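Local coordinates for PGRP domain of peptidoglycan recognition protein 3 (Branchiostoma belcheri tsingtauense, PDB 4ZXM), which probably cleaves peptidoglycan as an N-acetylmuramoyl-L-alanine amidase, cutting the bond between the glycan and its peptide stem, at residues 195-200 with 240-245. Numbering follows the deposited sequence.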
# COMPACT_ATOMS: atom_id res chain seq x y z
N ASP A 195 1.28 6.62 -11.42
CA ASP A 195 0.12 7.42 -11.74
C ASP A 195 -0.57 6.56 -12.77
O ASP A 195 0.05 6.19 -13.77
CB ASP A 195 0.57 8.75 -12.34
CG ASP A 195 -0.52 9.42 -13.15
OD1 ASP A 195 -1.46 9.99 -12.55
OD2 ASP A 195 -0.43 9.40 -14.39
N PHE A 196 -1.82 6.20 -12.54
CA PHE A 196 -2.44 5.20 -13.39
C PHE A 196 -3.69 5.73 -14.07
O PHE A 196 -4.71 5.06 -14.13
CB PHE A 196 -2.69 3.92 -12.59
CG PHE A 196 -1.44 3.37 -11.97
CD1 PHE A 196 -0.48 2.75 -12.75
CD2 PHE A 196 -1.21 3.51 -10.61
CE1 PHE A 196 0.68 2.25 -12.18
CE2 PHE A 196 -0.05 3.01 -10.04
CZ PHE A 196 0.90 2.38 -10.82
N THR A 197 -3.58 6.94 -14.60
CA THR A 197 -4.69 7.59 -15.28
C THR A 197 -4.73 7.20 -16.75
O THR A 197 -5.81 7.13 -17.33
CB THR A 197 -4.59 9.11 -15.17
OG1 THR A 197 -3.31 9.52 -15.66
CG2 THR A 197 -4.74 9.55 -13.71
N SER A 198 -3.56 6.97 -17.35
CA SER A 198 -3.48 6.49 -18.73
C SER A 198 -2.67 5.20 -18.90
O SER A 198 -2.58 4.67 -20.00
CB SER A 198 -2.89 7.58 -19.64
OG SER A 198 -1.47 7.49 -19.69
N GLN A 199 -2.07 4.69 -17.82
CA GLN A 199 -1.27 3.47 -17.90
C GLN A 199 -1.68 2.50 -16.80
O GLN A 199 -2.11 2.91 -15.72
CB GLN A 199 0.21 3.82 -17.77
CG GLN A 199 1.13 2.99 -18.66
CD GLN A 199 2.49 3.65 -18.87
OE1 GLN A 199 3.36 3.57 -18.00
NE2 GLN A 199 2.66 4.31 -20.01
N LYS A 200 -1.56 1.21 -17.08
CA LYS A 200 -1.94 0.18 -16.13
C LYS A 200 -0.69 -0.26 -15.38
O LYS A 200 0.41 -0.19 -15.93
CB LYS A 200 -2.57 -0.99 -16.87
CG LYS A 200 -3.52 -1.83 -16.04
CD LYS A 200 -4.71 -2.32 -16.85
CE LYS A 200 -5.86 -2.79 -15.96
NZ LYS A 200 -7.20 -2.28 -16.41
N PRO A 240 -9.61 11.35 -10.57
CA PRO A 240 -9.84 11.25 -12.02
C PRO A 240 -9.87 9.79 -12.50
O PRO A 240 -9.42 8.90 -11.78
CB PRO A 240 -8.63 11.96 -12.61
CG PRO A 240 -7.53 11.66 -11.64
CD PRO A 240 -8.18 11.55 -10.27
N GLY A 241 -10.39 9.57 -13.71
CA GLY A 241 -10.48 8.23 -14.30
C GLY A 241 -9.17 7.46 -14.25
O GLY A 241 -8.17 7.87 -14.85
N ASN A 242 -9.18 6.34 -13.53
CA ASN A 242 -7.95 5.66 -13.13
C ASN A 242 -7.98 4.17 -13.45
O ASN A 242 -8.87 3.45 -13.00
CB ASN A 242 -7.73 5.85 -11.64
CG ASN A 242 -6.31 5.58 -11.23
OD1 ASN A 242 -5.97 4.45 -10.89
ND2 ASN A 242 -5.46 6.60 -11.27
N LEU A 243 -6.99 3.73 -14.22
CA LEU A 243 -6.91 2.34 -14.69
C LEU A 243 -6.63 1.31 -13.61
O LEU A 243 -7.05 0.15 -13.73
CB LEU A 243 -5.84 2.23 -15.79
CG LEU A 243 -6.20 2.89 -17.11
CD1 LEU A 243 -4.99 2.95 -18.02
CD2 LEU A 243 -7.33 2.12 -17.79
N LEU A 244 -5.91 1.70 -12.56
CA LEU A 244 -5.69 0.84 -11.41
C LEU A 244 -7.02 0.52 -10.76
O LEU A 244 -7.38 -0.65 -10.57
CB LEU A 244 -4.76 1.50 -10.39
CG LEU A 244 -4.70 0.92 -8.97
CD1 LEU A 244 -4.26 -0.54 -8.98
CD2 LEU A 244 -3.78 1.75 -8.08
N TYR A 245 -7.77 1.56 -10.44
CA TYR A 245 -9.03 1.39 -9.73
C TYR A 245 -10.13 0.73 -10.55
O TYR A 245 -11.11 0.25 -9.98
CB TYR A 245 -9.51 2.73 -9.23
CG TYR A 245 -8.61 3.41 -8.21
CD1 TYR A 245 -8.11 2.73 -7.10
CD2 TYR A 245 -8.30 4.77 -8.33
CE1 TYR A 245 -7.30 3.37 -6.18
CE2 TYR A 245 -7.50 5.41 -7.41
CZ TYR A 245 -7.00 4.71 -6.33
OH TYR A 245 -6.20 5.35 -5.42
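Phe196 O receives the backbone N-H of Leu243 (N to O 2.6 Å), the sole hydrogen bond between 195-200 and 240-245; the donor lies almost on the line of the carbonyl, with a C=O...N angle of 177°. Beside this bond lie the three buried residues, Phe196, Asn242 and Leu244. Phe196 CB rests 3.9 Å from Leu244 CB, and the Phe196 ring is met obliquely by Leu244 CD2. Asn242, with CG anti to its backbone N (chi1 -162°), turns the face of its amide to Phe196 O; its N-H bonds lie in the amide plane while that oxygen stands above it, so ND2, at 3.3 Å from Phe196 O, is not hydrogen-bonded to it. Asn242 OD1 instead turns to the helix start and accepts weakly from Leu244 N (3.2 Å) and Tyr245 N (3.4 Å), which makes Asn242 the N-cap of helix 243-247. In this PGRP (type 2 amidase) fold the Phe196-Leu243 bond and the Phe196-Leu244 apolar pair join the loop between strand 187-192 and helix 203-219 to helix 243-247, while Phe196, Asn242 and Leu244 all also touch His123 on strand 116-123. An alanine in place of Asn242 would probably leave the Leu244 and Tyr245 amides without their weak capping bonds and remove the amide face from against Phe196 O. Leu243, though partly exposed, still packs closely, its CD1 over the face of the Ser198-Gln199 peptide, 3.3 Å from Ser198 C. Toward solvent the fit slackens: Thr197 CG2 merely grazes Pro240 CG at 4.1 Å, and the bent chain of Lys200 brings NZ to 3.6 Å from Leu243 O, with a long, weak ion pair to Asp247.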